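Local coordinates for protein yciO (Escherichia coli, PDB 1K7J) that is of uncertain function but belongs to the SUA5/YrdC-like family and may bind double-stranded RNA, at residues G37-E45 with E138-M146; Q179-L187 with R196-F205. All coordinates share one frame; numbering follows the deposited sequence.

Both contacts belong to one mixed sheet, and each sends a side chain to the same sulfate: S144 from contact 1 and R196 from contact 2. Contact 1, between 37-45 and 138-146, lies near the centre of the chain, where two inner strands pair over several residues and mostly apolar side chains pack along one face. Contact 2, between 179-187 and 196-205, lies farther out, where the sheet ends at strand 193-196. It has a single strand pair, and its grip comes largely from side chains bonding to backbone atoms in a loop. The centres are about 18 Å apart, yet M146 and R196 pack together beside the anion.

Contact 1: residues G37-E45 with E138-M146; sequences GYALGCKIE and EPMLSTSLM. With SO4 (sulfate ion), chain B.
A water held between I44 and E138 has three partners: it accepts from I44 N at 2.8 Å and donates to both E138 OE2 and P139 O. The E138 side chain reaches this point extended beyond CG, and its carboxylate meets that of E45 from the opposite direction, the two planes nearly coplanar at 9°. E45 OE2 lies 2.6 Å from E138 OE2, so one of the two acids probably carries a proton. I44 packs its CG2 branch against L141 CB, and its CG1 branch runs close to the E138 carboxylate.

Beyond this end the segments run antiparallel, as strands 37-43 and 140-144. They are neighbours within the mixed sheet of this YrdC-like fold, joined from parts of the chain more than 90 residues apart. L40 N donates to T143 O at 2.9 Å, and T143 N returns a longer, more bent bond to L40 O, while C42 and L141 exchange a second pair. L40, C42, L141 and T143 share one face. With chi1 at 71°, C42 SG stands between its own backbone N and carbonyl carbon and rests 3.7 Å from L141 CD2. L40 crosses L145 at about a right angle, L40 CG lying 3.9 Å from L145 CD1; L145 also packs on helix 157-164. On the other face S142 CB approaches L40 O closely, to 2.9 Å, M140 CG packs over G41, which has no side chain, and the S142 hydroxyl reaches past G41 to bond Y32 OH of strand 30-34, beyond strand 37-43. At the far end S144 turns away from strand 37-43 toward a sulfate, S144 N donating to its O2 at 2.7 Å and S144 OG to its O1 at 2.6 Å; R57 and R196 bind the same anion.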
ATOM      1  N   GLY A  37      -0.452   8.617   4.599  1.00 10.08           N
ATOM      2  CA  GLY A  37       0.414   8.037   5.611  1.00  9.47           C
ATOM      3  C   GLY A  37       1.510   7.141   5.066  1.00  9.06           C
ATOM      4  O   GLY A  37       1.570   6.854   3.869  1.00  9.77           O
ATOM      5  N   TYR A  38       2.397   6.704   5.954  1.00  8.44           N
ATOM      6  CA  TYR A  38       3.483   5.818   5.557  1.00  8.01           C
ATOM      7  C   TYR A  38       2.957   4.396   5.397  1.00  8.18           C
ATOM      8  O   TYR A  38       1.919   4.042   5.951  1.00  8.39           O
ATOM      9  CB  TYR A  38       4.609   5.874   6.594  1.00  8.32           C
ATOM     10  CG  TYR A  38       5.556   7.030   6.351  1.00  7.62           C
ATOM     11  CD1 TYR A  38       6.611   6.908   5.444  1.00  7.29           C
ATOM     12  CD2 TYR A  38       5.367   8.262   6.978  1.00  7.93           C
ATOM     13  CE1 TYR A  38       7.451   7.983   5.166  1.00  7.98           C
ATOM     14  CE2 TYR A  38       6.203   9.349   6.701  1.00  8.35           C
ATOM     15  CZ  TYR A  38       7.242   9.198   5.792  1.00  8.17           C
ATOM     16  OH  TYR A  38       8.069  10.263   5.504  1.00  8.10           O
ATOM     17  N   ALA A  39       3.674   3.587   4.627  1.00  8.39           N
ATOM     18  CA  ALA A  39       3.261   2.214   4.383  1.00  8.52           C
ATOM     19  C   ALA A  39       4.452   1.273   4.379  1.00  8.64           C
ATOM     20  O   ALA A  39       5.595   1.704   4.239  1.00  8.52           O
ATOM     21  CB  ALA A  39       2.535   2.125   3.035  1.00  8.81           C
ATOM     22  N   LEU A  40       4.171  -0.015   4.547  1.00  9.21           N
ATOM     23  CA  LEU A  40       5.197  -1.048   4.511  1.00  9.85           C
ATOM     24  C   LEU A  40       5.106  -1.670   3.126  1.00 10.26           C
ATOM     25  O   LEU A  40       4.014  -1.794   2.572  1.00 11.10           O
ATOM     26  CB  LEU A  40       4.917  -2.125   5.564  1.00 10.93           C
ATOM     27  CG  LEU A  40       5.157  -1.781   7.031  1.00 11.62           C
ATOM     28  CD1 LEU A  40       4.429  -2.779   7.917  1.00 12.11           C
ATOM     29  CD2 LEU A  40       6.653  -1.789   7.321  1.00 12.51           C
ATOM     30  N   GLY A  41       6.244  -2.059   2.562  1.00  9.73           N
ATOM     31  CA  GLY A  41       6.216  -2.663   1.247  1.00  9.96           C
ATOM     32  C   GLY A  41       7.309  -3.683   0.996  1.00  9.60           C
ATOM     33  O   GLY A  41       8.369  -3.649   1.618  1.00  9.67           O
ATOM     34  N   CYS A  42       7.031  -4.606   0.085  1.00  9.85           N
ATOM     35  CA  CYS A  42       7.990  -5.631  -0.312  1.00 10.04           C
ATOM     36  C   CYS A  42       7.508  -6.197  -1.641  1.00 10.14           C
ATOM     37  O   CYS A  42       6.423  -5.839  -2.111  1.00  9.76           O
ATOM     38  CB  CYS A  42       8.083  -6.740   0.741  1.00  9.67           C
ATOM     39  SG  CYS A  42       6.637  -7.826   0.861  1.00 11.96           S
ATOM     40  N   LYS A  43       8.303  -7.060  -2.266  1.00 11.00           N
ATOM     41  CA  LYS A  43       7.878  -7.617  -3.543  1.00 12.10           C
ATOM     42  C   LYS A  43       6.828  -8.693  -3.301  1.00 12.41           C
ATOM     43  O   LYS A  43       6.833  -9.352  -2.260  1.00 12.97           O
ATOM     44  CB  LYS A  43       9.068  -8.175  -4.329  1.00 13.46           C
ATOM     45  CG  LYS A  43       9.806  -9.325  -3.683  1.00 14.92           C
ATOM     46  CD  LYS A  43      10.961  -9.732  -4.590  1.00 16.75           C
ATOM     47  CE  LYS A  43      11.744 -10.902  -4.044  1.00 18.06           C
ATOM     48  NZ  LYS A  43      12.821 -11.278  -5.007  1.00 18.80           N
ATOM     49  N   ILE A  44       5.917  -8.855  -4.253  1.00 12.96           N
ATOM     50  CA  ILE A  44       4.846  -9.834  -4.108  1.00 13.56           C
ATOM     51  C   ILE A  44       5.331 -11.274  -4.117  1.00 14.27           C
ATOM     52  O   ILE A  44       4.643 -12.164  -3.619  1.00 14.82           O
ATOM     53  CB  ILE A  44       3.777  -9.671  -5.215  1.00 14.55           C
ATOM     54  CG1 ILE A  44       4.397  -9.911  -6.591  1.00 14.84           C
ATOM     55  CG2 ILE A  44       3.173  -8.277  -5.153  1.00 14.40           C
ATOM     56  CD1 ILE A  44       3.382  -9.893  -7.725  1.00 16.09           C
ATOM     57  N   GLU A  45       6.524 -11.500  -4.662  1.00 14.44           N
ATOM     58  CA  GLU A  45       7.081 -12.849  -4.763  1.00 15.20           C
ATOM     59  C   GLU A  45       7.794 -13.403  -3.527  1.00 15.74           C
ATOM     60  O   GLU A  45       8.081 -14.602  -3.468  1.00 16.18           O
ATOM     61  CB  GLU A  45       8.051 -12.920  -5.947  1.00 15.86           C
ATOM     62  CG  GLU A  45       7.448 -12.566  -7.304  1.00 16.25           C
ATOM     63  CD  GLU A  45       7.429 -11.067  -7.594  1.00 16.67           C
ATOM     64  OE1 GLU A  45       7.880 -10.271  -6.742  1.00 15.65           O
ATOM     65  OE2 GLU A  45       6.963 -10.686  -8.689  1.00 16.91           O
ATOM     66  N   GLU A 138       5.901  -3.467 -11.317  1.00 10.34           N
ATOM     67  CA  GLU A 138       4.725  -4.238 -10.932  1.00 10.13           C
ATOM     68  C   GLU A 138       4.281  -3.746  -9.560  1.00  9.50           C
ATOM     69  O   GLU A 138       4.964  -2.924  -8.944  1.00  9.07           O
ATOM     70  CB  GLU A 138       5.045  -5.739 -10.888  1.00 11.39           C
ATOM     71  CG  GLU A 138       6.138  -6.137  -9.902  1.00 12.67           C
ATOM     72  CD  GLU A 138       6.304  -7.648  -9.796  1.00 14.14           C
ATOM     73  OE1 GLU A 138       5.873  -8.363 -10.726  1.00 15.20           O
ATOM     74  OE2 GLU A 138       6.876  -8.119  -8.788  1.00 14.71           O
ATOM     75  N   PRO A 139       3.132  -4.232  -9.064  1.00  9.46           N
ATOM     76  CA  PRO A 139       2.645  -3.800  -7.752  1.00  9.79           C
ATOM     77  C   PRO A 139       3.585  -4.170  -6.619  1.00 10.16           C
ATOM     78  O   PRO A 139       4.403  -5.079  -6.737  1.00  9.93           O
ATOM     79  CB  PRO A 139       1.304  -4.524  -7.618  1.00  9.45           C
ATOM     80  CG  PRO A 139       0.860  -4.681  -9.032  1.00  9.25           C
ATOM     81  CD  PRO A 139       2.137  -5.092  -9.725  1.00  9.57           C
HETATM   82  N   MSE A 140       3.448  -3.455  -5.514  1.00 10.58           N
HETATM   83  CA  MSE A 140       4.248  -3.705  -4.331  1.00 11.84           C
HETATM   84  C   MSE A 140       3.299  -4.242  -3.261  1.00 11.90           C
HETATM   85  O   MSE A 140       2.240  -3.664  -3.034  1.00 12.25           O
HETATM   86  CB  MSE A 140       4.890  -2.392  -3.873  1.00 13.98           C
HETATM   87  CG  MSE A 140       5.760  -2.479  -2.642  1.00 16.93           C
HETATM   88 SE   MSE A 140       7.233  -1.219  -2.745  1.00 18.72          SE
HETATM   89  CE  MSE A 140       6.260   0.379  -3.224  1.00 19.18           C
ATOM     90  N   LEU A 141       3.645  -5.367  -2.642  1.00 11.02           N
ATOM     91  CA  LEU A 141       2.806  -5.910  -1.580  1.00 11.30           C
ATOM     92  C   LEU A 141       2.972  -4.924  -0.436  1.00 10.87           C
ATOM     93  O   LEU A 141       4.099  -4.603  -0.050  1.00 11.10           O
ATOM     94  CB  LEU A 141       3.290  -7.293  -1.151  1.00 11.88           C
ATOM     95  CG  LEU A 141       2.579  -7.860   0.082  1.00 12.80           C
ATOM     96  CD1 LEU A 141       1.087  -8.016  -0.199  1.00 13.54           C
ATOM     97  CD2 LEU A 141       3.201  -9.194   0.452  1.00 14.54           C
ATOM     98  N   SER A 142       1.862  -4.439   0.106  1.00 10.53           N
ATOM     99  CA  SER A 142       1.937  -3.446   1.165  1.00 10.70           C
ATOM    100  C   SER A 142       0.822  -3.525   2.191  1.00 10.84           C
ATOM    101  O   SER A 142      -0.077  -4.359   2.105  1.00 10.56           O
ATOM    102  CB  SER A 142       1.898  -2.042   0.549  1.00 11.28           C
ATOM    103  OG  SER A 142       2.825  -1.898  -0.512  1.00 11.96           O
ATOM    104  N   THR A 143       0.927  -2.636   3.172  1.00 11.33           N
ATOM    105  CA  THR A 143      -0.065  -2.444   4.229  1.00 11.06           C
ATOM    106  C   THR A 143       0.224  -1.043   4.742  1.00 10.31           C
ATOM    107  O   THR A 143       1.345  -0.541   4.602  1.00  9.16           O
ATOM    108  CB  THR A 143       0.075  -3.425   5.433  1.00 11.93           C
ATOM    109  OG1 THR A 143       1.249  -3.103   6.192  1.00 12.50           O
ATOM    110  CG2 THR A 143       0.140  -4.862   4.962  1.00 13.04           C
ATOM    111  N   SER A 144      -0.781  -0.384   5.302  1.00 10.08           N
ATOM    112  CA  SER A 144      -0.547   0.943   5.848  1.00 10.33           C
ATOM    113  C   SER A 144       0.291   0.724   7.098  1.00 10.97           C
ATOM    114  O   SER A 144       0.221  -0.338   7.715  1.00 11.95           O
ATOM    115  CB  SER A 144      -1.865   1.612   6.232  1.00 10.06           C
ATOM    116  OG  SER A 144      -2.675   1.836   5.094  1.00  9.05           O
ATOM    117  N   LEU A 145       1.097   1.710   7.463  1.00 11.08           N
ATOM    118  CA  LEU A 145       1.904   1.585   8.663  1.00 12.66           C
ATOM    119  C   LEU A 145       1.178   2.283   9.803  1.00 13.81           C
ATOM    120  O   LEU A 145       1.111   3.509   9.850  1.00 13.75           O
ATOM    121  CB  LEU A 145       3.281   2.224   8.463  1.00 12.03           C
ATOM    122  CG  LEU A 145       4.248   2.092   9.645  1.00 12.81           C
ATOM    123  CD1 LEU A 145       4.463   0.620   9.972  1.00 13.16           C
ATOM    124  CD2 LEU A 145       5.576   2.758   9.302  1.00 12.83           C
HETATM  125  N   MSE A 146       0.599   1.506  10.707  1.00 15.58           N
HETATM  126  CA  MSE A 146      -0.077   2.103  11.847  1.00 17.97           C
HETATM  127  C   MSE A 146       0.191   1.330  13.127  1.00 18.57           C
HETATM  128  O   MSE A 146       0.436   0.124  13.092  1.00 19.27           O
HETATM  129  CB  MSE A 146      -1.585   2.247  11.578  1.00 20.72           C
HETATM  130  CG  MSE A 146      -2.257   1.146  10.771  1.00 22.38           C
HETATM  131 SE   MSE A 146      -3.731   1.843   9.676  1.00 26.28          SE
HETATM  132  CE  MSE A 146      -4.840   2.631  11.043  1.00 23.77           C
TER
HETATM  133  S   SO4 B 207      -4.580  -1.181   5.658  1.00 10.96           S
HETATM  134  O1  SO4 B 207      -4.621   0.105   4.937  1.00 10.23           O
HETATM  135  O2  SO4 B 207      -3.183  -1.560   5.926  1.00 10.58           O
HETATM  136  O3  SO4 B 207      -5.301  -1.051   6.941  1.00 11.41           O
HETATM  137  O4  SO4 B 207      -5.225  -2.219   4.834  1.00 11.67           O
HETATM  138  O   HOH W   1       6.378  -6.940  -6.309  1.00 11.41           O

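Contact 2: residues Q179-L187 with R196-F205; sequences QKPTTVIDL and REGVGDVKPF. With SO4 (sulfate ion), chain B.
V184 and R196 form an antiparallel hydrogen-bonded pair, V184 N donating to R196 O at 2.8 Å and R196 N to V184 O at 3.3 Å, after which the chain turns and V199 N bonds to P181 O. From this pair the R196 side chain runs out with CG opposite its backbone N and then bends at chi3 (71°), bringing the guanidinium in between P181 and V184. P181 covers one face of the group and V184 CG2 the other. In its plane R196 NE donates to T182 O at 2.9 Å and R196 NH2 to T182 OG1 at 3.0 Å, a side-on grip that should fix its rotation; the T182 hydroxyl is also bonded to T98. R196 NH1 donates to sulfate O3 at 2.8 Å, and NH2, already bonded to T182 OG1, also donates to sulfate O1.

The turn that follows R196 closes round the T183 hydroxyl. T183 OG1 accepts from G198 N at 2.7 Å and donates to G200 O at 2.5 Å, a very short bond that uses a carbonyl lone pair. G198 CA makes a CA-H...O contact with P181 O, and the K180 chain lies alongside G198 and V199. Farther on, F205 folds back against I185 of strand 183-186: I185 CG1 sits over the ring centre in a CH-pi contact, only 9° off the normal, and Y97 meets the ring edge-to-face. R196 meets S144 and R57 at the sulfate, between the ends of edge strand 193-196 and inner strand 140-144; the ion, probably from the crystallisation liquor, marks a site that may accept a phosphate of RNA in this YrdC-like fold.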
ATOM      1  N   GLN A 179      -2.023  11.670   9.327  1.00 11.61           N
ATOM      2  CA  GLN A 179      -2.176  10.414  10.053  1.00 12.77           C
ATOM      3  C   GLN A 179      -3.503   9.721   9.767  1.00 11.62           C
ATOM      4  O   GLN A 179      -3.825   8.708  10.384  1.00 12.46           O
ATOM      5  CB  GLN A 179      -2.024  10.644  11.559  1.00 15.42           C
ATOM      6  CG  GLN A 179      -2.627  11.937  12.054  1.00 19.08           C
ATOM      7  CD  GLN A 179      -1.567  12.931  12.509  1.00 21.07           C
ATOM      8  OE1 GLN A 179      -0.652  13.282  11.754  1.00 21.80           O
ATOM      9  NE2 GLN A 179      -1.685  13.389  13.748  1.00 22.47           N
ATOM     10  N   LYS A 180      -4.273  10.273   8.835  1.00 10.63           N
ATOM     11  CA  LYS A 180      -5.552   9.680   8.462  1.00  9.97           C
ATOM     12  C   LYS A 180      -5.271   8.648   7.372  1.00  9.04           C
ATOM     13  O   LYS A 180      -4.645   8.960   6.362  1.00  8.93           O
ATOM     14  CB  LYS A 180      -6.511  10.754   7.938  1.00 10.85           C
ATOM     15  CG  LYS A 180      -7.909  10.230   7.626  1.00 12.05           C
ATOM     16  CD  LYS A 180      -8.829  11.324   7.101  1.00 13.44           C
ATOM     17  CE  LYS A 180      -9.118  12.378   8.156  1.00 14.50           C
ATOM     18  NZ  LYS A 180     -10.025  13.443   7.629  1.00 15.82           N
ATOM     19  N   PRO A 181      -5.723   7.402   7.568  1.00  8.88           N
ATOM     20  CA  PRO A 181      -5.496   6.345   6.577  1.00  8.65           C
ATOM     21  C   PRO A 181      -6.444   6.469   5.390  1.00  8.00           C
ATOM     22  O   PRO A 181      -7.301   7.354   5.358  1.00  8.48           O
ATOM     23  CB  PRO A 181      -5.738   5.075   7.381  1.00  8.98           C
ATOM     24  CG  PRO A 181      -6.864   5.492   8.283  1.00  9.34           C
ATOM     25  CD  PRO A 181      -6.414   6.867   8.756  1.00  8.72           C
ATOM     26  N   THR A 182      -6.281   5.591   4.408  1.00  7.98           N
ATOM     27  CA  THR A 182      -7.154   5.612   3.241  1.00  7.90           C
ATOM     28  C   THR A 182      -8.567   5.198   3.629  1.00  7.79           C
ATOM     29  O   THR A 182      -8.787   4.547   4.655  1.00  7.80           O
ATOM     30  CB  THR A 182      -6.714   4.605   2.159  1.00  8.11           C
ATOM     31  OG1 THR A 182      -6.718   3.287   2.719  1.00  8.29           O
ATOM     32  CG2 THR A 182      -5.334   4.934   1.623  1.00  7.77           C
ATOM     33  N   THR A 183      -9.526   5.596   2.806  1.00  8.47           N
ATOM     34  CA  THR A 183     -10.896   5.176   3.022  1.00  8.35           C
ATOM     35  C   THR A 183     -10.918   3.822   2.328  1.00  8.00           C
ATOM     36  O   THR A 183     -10.468   3.695   1.184  1.00  8.06           O
ATOM     37  CB  THR A 183     -11.882   6.137   2.354  1.00  8.72           C
ATOM     38  OG1 THR A 183     -11.975   7.321   3.151  1.00  8.46           O
ATOM     39  CG2 THR A 183     -13.262   5.495   2.211  1.00  9.17           C
ATOM     40  N   VAL A 184     -11.403   2.804   3.028  1.00  7.87           N
ATOM     41  CA  VAL A 184     -11.448   1.464   2.462  1.00  7.85           C
ATOM     42  C   VAL A 184     -12.869   1.130   2.037  1.00  8.02           C
ATOM     43  O   VAL A 184     -13.795   1.173   2.846  1.00  8.28           O
ATOM     44  CB  VAL A 184     -10.953   0.417   3.485  1.00  7.69           C
ATOM     45  CG1 VAL A 184     -10.972  -0.973   2.866  1.00  8.47           C
ATOM     46  CG2 VAL A 184      -9.546   0.772   3.947  1.00  8.42           C
ATOM     47  N   ILE A 185     -13.029   0.810   0.757  1.00  8.26           N
ATOM     48  CA  ILE A 185     -14.330   0.466   0.200  1.00  8.64           C
ATOM     49  C   ILE A 185     -14.284  -0.950  -0.354  1.00  8.93           C
ATOM     50  O   ILE A 185     -13.412  -1.272  -1.158  1.00  8.77           O
ATOM     51  CB  ILE A 185     -14.711   1.395  -0.976  1.00  8.87           C
ATOM     52  CG1 ILE A 185     -14.638   2.865  -0.553  1.00  9.75           C
ATOM     53  CG2 ILE A 185     -16.118   1.046  -1.470  1.00  9.69           C
ATOM     54  CD1 ILE A 185     -15.633   3.258   0.515  1.00 10.32           C
ATOM     55  N   ASP A 186     -15.207  -1.798   0.083  1.00  9.17           N
ATOM     56  CA  ASP A 186     -15.274  -3.160  -0.432  1.00  9.76           C
ATOM     57  C   ASP A 186     -16.212  -3.049  -1.631  1.00  9.66           C
ATOM     58  O   ASP A 186     -17.362  -2.633  -1.483  1.00  9.71           O
ATOM     59  CB  ASP A 186     -15.867  -4.108   0.610  1.00 11.23           C
ATOM     60  CG  ASP A 186     -15.885  -5.556   0.139  1.00 12.61           C
ATOM     61  OD1 ASP A 186     -16.200  -5.796  -1.046  1.00 13.89           O
ATOM     62  OD2 ASP A 186     -15.595  -6.455   0.957  1.00 14.42           O
ATOM     63  N   LEU A 187     -15.721  -3.404  -2.813  1.00 10.25           N
ATOM     64  CA  LEU A 187     -16.518  -3.304  -4.031  1.00 10.71           C
ATOM     65  C   LEU A 187     -17.060  -4.632  -4.543  1.00 11.43           C
ATOM     66  O   LEU A 187     -17.673  -4.681  -5.610  1.00 12.14           O
ATOM     67  CB  LEU A 187     -15.696  -2.634  -5.137  1.00 10.57           C
ATOM     68  CG  LEU A 187     -15.280  -1.178  -4.914  1.00 10.50           C
ATOM     69  CD1 LEU A 187     -14.384  -0.714  -6.060  1.00 10.99           C
ATOM     70  CD2 LEU A 187     -16.522  -0.299  -4.815  1.00 11.10           C
ATOM     71  N   ARG A 196     -13.685   1.342   6.133  1.00 11.27           N
ATOM     72  CA  ARG A 196     -13.002   2.328   6.961  1.00 11.09           C
ATOM     73  C   ARG A 196     -13.147   3.714   6.363  1.00 11.34           C
ATOM     74  O   ARG A 196     -12.927   3.905   5.167  1.00 10.88           O
ATOM     75  CB  ARG A 196     -11.511   2.004   7.078  1.00 10.86           C
ATOM     76  CG  ARG A 196     -10.727   3.052   7.865  1.00 10.09           C
ATOM     77  CD  ARG A 196      -9.277   2.635   8.073  1.00  9.81           C
ATOM     78  NE  ARG A 196      -8.496   2.692   6.838  1.00  8.81           N
ATOM     79  CZ  ARG A 196      -7.405   1.965   6.617  1.00  9.00           C
ATOM     80  NH1 ARG A 196      -6.968   1.125   7.547  1.00  9.29           N
ATOM     81  NH2 ARG A 196      -6.754   2.074   5.467  1.00  8.88           N
ATOM     82  N   GLU A 197     -13.527   4.688   7.184  1.00 12.15           N
ATOM     83  CA  GLU A 197     -13.638   6.043   6.674  1.00 13.10           C
ATOM     84  C   GLU A 197     -12.306   6.744   6.916  1.00 12.58           C
ATOM     85  O   GLU A 197     -11.884   6.921   8.060  1.00 13.81           O
ATOM     86  CB  GLU A 197     -14.774   6.812   7.353  1.00 15.62           C
ATOM     87  CG  GLU A 197     -14.870   8.258   6.877  1.00 18.91           C
ATOM     88  CD  GLU A 197     -16.252   8.856   7.053  1.00 20.62           C
ATOM     89  OE1 GLU A 197     -16.928   8.520   8.049  1.00 21.07           O
ATOM     90  OE2 GLU A 197     -16.657   9.676   6.198  1.00 20.98           O
ATOM     91  N   GLY A 198     -11.647   7.121   5.826  1.00 11.28           N
ATOM     92  CA  GLY A 198     -10.365   7.795   5.917  1.00 11.16           C
ATOM     93  C   GLY A 198     -10.331   9.071   5.097  1.00 11.02           C
ATOM     94  O   GLY A 198     -11.312   9.815   5.050  1.00 11.32           O
ATOM     95  N   VAL A 199      -9.208   9.319   4.433  1.00 11.01           N
ATOM     96  CA  VAL A 199      -9.043  10.526   3.631  1.00 10.92           C
ATOM     97  C   VAL A 199     -10.081  10.679   2.522  1.00 11.09           C
ATOM     98  O   VAL A 199     -10.647  11.758   2.343  1.00 11.26           O
ATOM     99  CB  VAL A 199      -7.631  10.589   2.990  1.00 11.45           C
ATOM    100  CG1 VAL A 199      -7.472  11.889   2.192  1.00 12.00           C
ATOM    101  CG2 VAL A 199      -6.566  10.507   4.071  1.00 11.92           C
ATOM    102  N   GLY A 200     -10.330   9.602   1.781  1.00 10.20           N
ATOM    103  CA  GLY A 200     -11.287   9.662   0.690  1.00 10.62           C
ATOM    104  C   GLY A 200     -12.743   9.833   1.084  1.00 10.27           C
ATOM    105  O   GLY A 200     -13.209   9.245   2.057  1.00 10.49           O
ATOM    106  N   ASP A 201     -13.463  10.643   0.314  1.00 10.47           N
ATOM    107  CA  ASP A 201     -14.882  10.901   0.558  1.00 11.38           C
ATOM    108  C   ASP A 201     -15.665   9.599   0.367  1.00 11.50           C
ATOM    109  O   ASP A 201     -15.492   8.908  -0.635  1.00 10.86           O
ATOM    110  CB  ASP A 201     -15.371  11.968  -0.429  1.00 12.48           C
ATOM    111  CG  ASP A 201     -16.802  12.419  -0.172  1.00 13.64           C
ATOM    112  OD1 ASP A 201     -17.443  11.947   0.788  1.00 13.79           O
ATOM    113  OD2 ASP A 201     -17.285  13.266  -0.952  1.00 15.63           O
ATOM    114  N   VAL A 202     -16.524   9.258   1.323  1.00 12.00           N
ATOM    115  CA  VAL A 202     -17.305   8.027   1.211  1.00 12.48           C
ATOM    116  C   VAL A 202     -18.570   8.196   0.370  1.00 13.21           C
ATOM    117  O   VAL A 202     -19.111   7.225  -0.159  1.00 13.07           O
ATOM    118  CB  VAL A 202     -17.728   7.492   2.605  1.00 12.25           C
ATOM    119  CG1 VAL A 202     -16.495   7.189   3.444  1.00 12.82           C
ATOM    120  CG2 VAL A 202     -18.618   8.506   3.314  1.00 12.58           C
ATOM    121  N   LYS A 203     -19.022   9.436   0.230  1.00 13.80           N
ATOM    122  CA  LYS A 203     -20.250   9.726  -0.502  1.00 14.63           C
ATOM    123  C   LYS A 203     -20.430   9.124  -1.892  1.00 14.50           C
ATOM    124  O   LYS A 203     -21.522   8.659  -2.225  1.00 14.63           O
ATOM    125  CB  LYS A 203     -20.465  11.239  -0.562  1.00 16.28           C
ATOM    126  CG  LYS A 203     -20.719  11.842   0.806  1.00 18.75           C
ATOM    127  CD  LYS A 203     -20.945  13.339   0.726  1.00 20.25           C
ATOM    128  CE  LYS A 203     -21.174  13.921   2.103  1.00 21.70           C
ATOM    129  NZ  LYS A 203     -22.379  13.348   2.762  1.00 23.08           N
ATOM    130  N   PRO A 204     -19.378   9.123  -2.725  1.00 14.13           N
ATOM    131  CA  PRO A 204     -19.530   8.552  -4.070  1.00 14.57           C
ATOM    132  C   PRO A 204     -19.891   7.067  -4.067  1.00 14.63           C
ATOM    133  O   PRO A 204     -20.340   6.524  -5.078  1.00 15.60           O
ATOM    134  CB  PRO A 204     -18.164   8.804  -4.710  1.00 14.83           C
ATOM    135  CG  PRO A 204     -17.662  10.025  -3.982  1.00 14.73           C
ATOM    136  CD  PRO A 204     -18.045   9.729  -2.560  1.00 14.83           C
ATOM    137  N   PHE A 205     -19.700   6.422  -2.924  1.00 14.78           N
ATOM    138  CA  PHE A 205     -19.968   4.995  -2.783  1.00 15.66           C
ATOM    139  C   PHE A 205     -21.184   4.747  -1.909  1.00 17.16           C
ATOM    140  O   PHE A 205     -21.619   3.605  -1.755  1.00 17.92           O
ATOM    141  CB  PHE A 205     -18.751   4.320  -2.150  1.00 14.10           C
ATOM    142  CG  PHE A 205     -17.466   4.638  -2.844  1.00 12.29           C
ATOM    143  CD1 PHE A 205     -17.022   3.852  -3.903  1.00 11.37           C
ATOM    144  CD2 PHE A 205     -16.723   5.758  -2.479  1.00 11.90           C
ATOM    145  CE1 PHE A 205     -15.859   4.176  -4.594  1.00 11.54           C
ATOM    146  CE2 PHE A 205     -15.556   6.093  -3.166  1.00 11.53           C
ATOM    147  CZ  PHE A 205     -15.124   5.301  -4.226  1.00 11.40           C
TER
HETATM  148  S   SO4 B 207      -4.580  -1.181   5.658  1.00 10.96           S
HETATM  149  O1  SO4 B 207      -4.621   0.105   4.937  1.00 10.23           O
HETATM  150  O2  SO4 B 207      -3.183  -1.560   5.926  1.00 10.58           O
HETATM  151  O3  SO4 B 207      -5.301  -1.051   6.941  1.00 11.41           O
HETATM  152  O4  SO4 B 207      -5.225  -2.219   4.834  1.00 11.67           O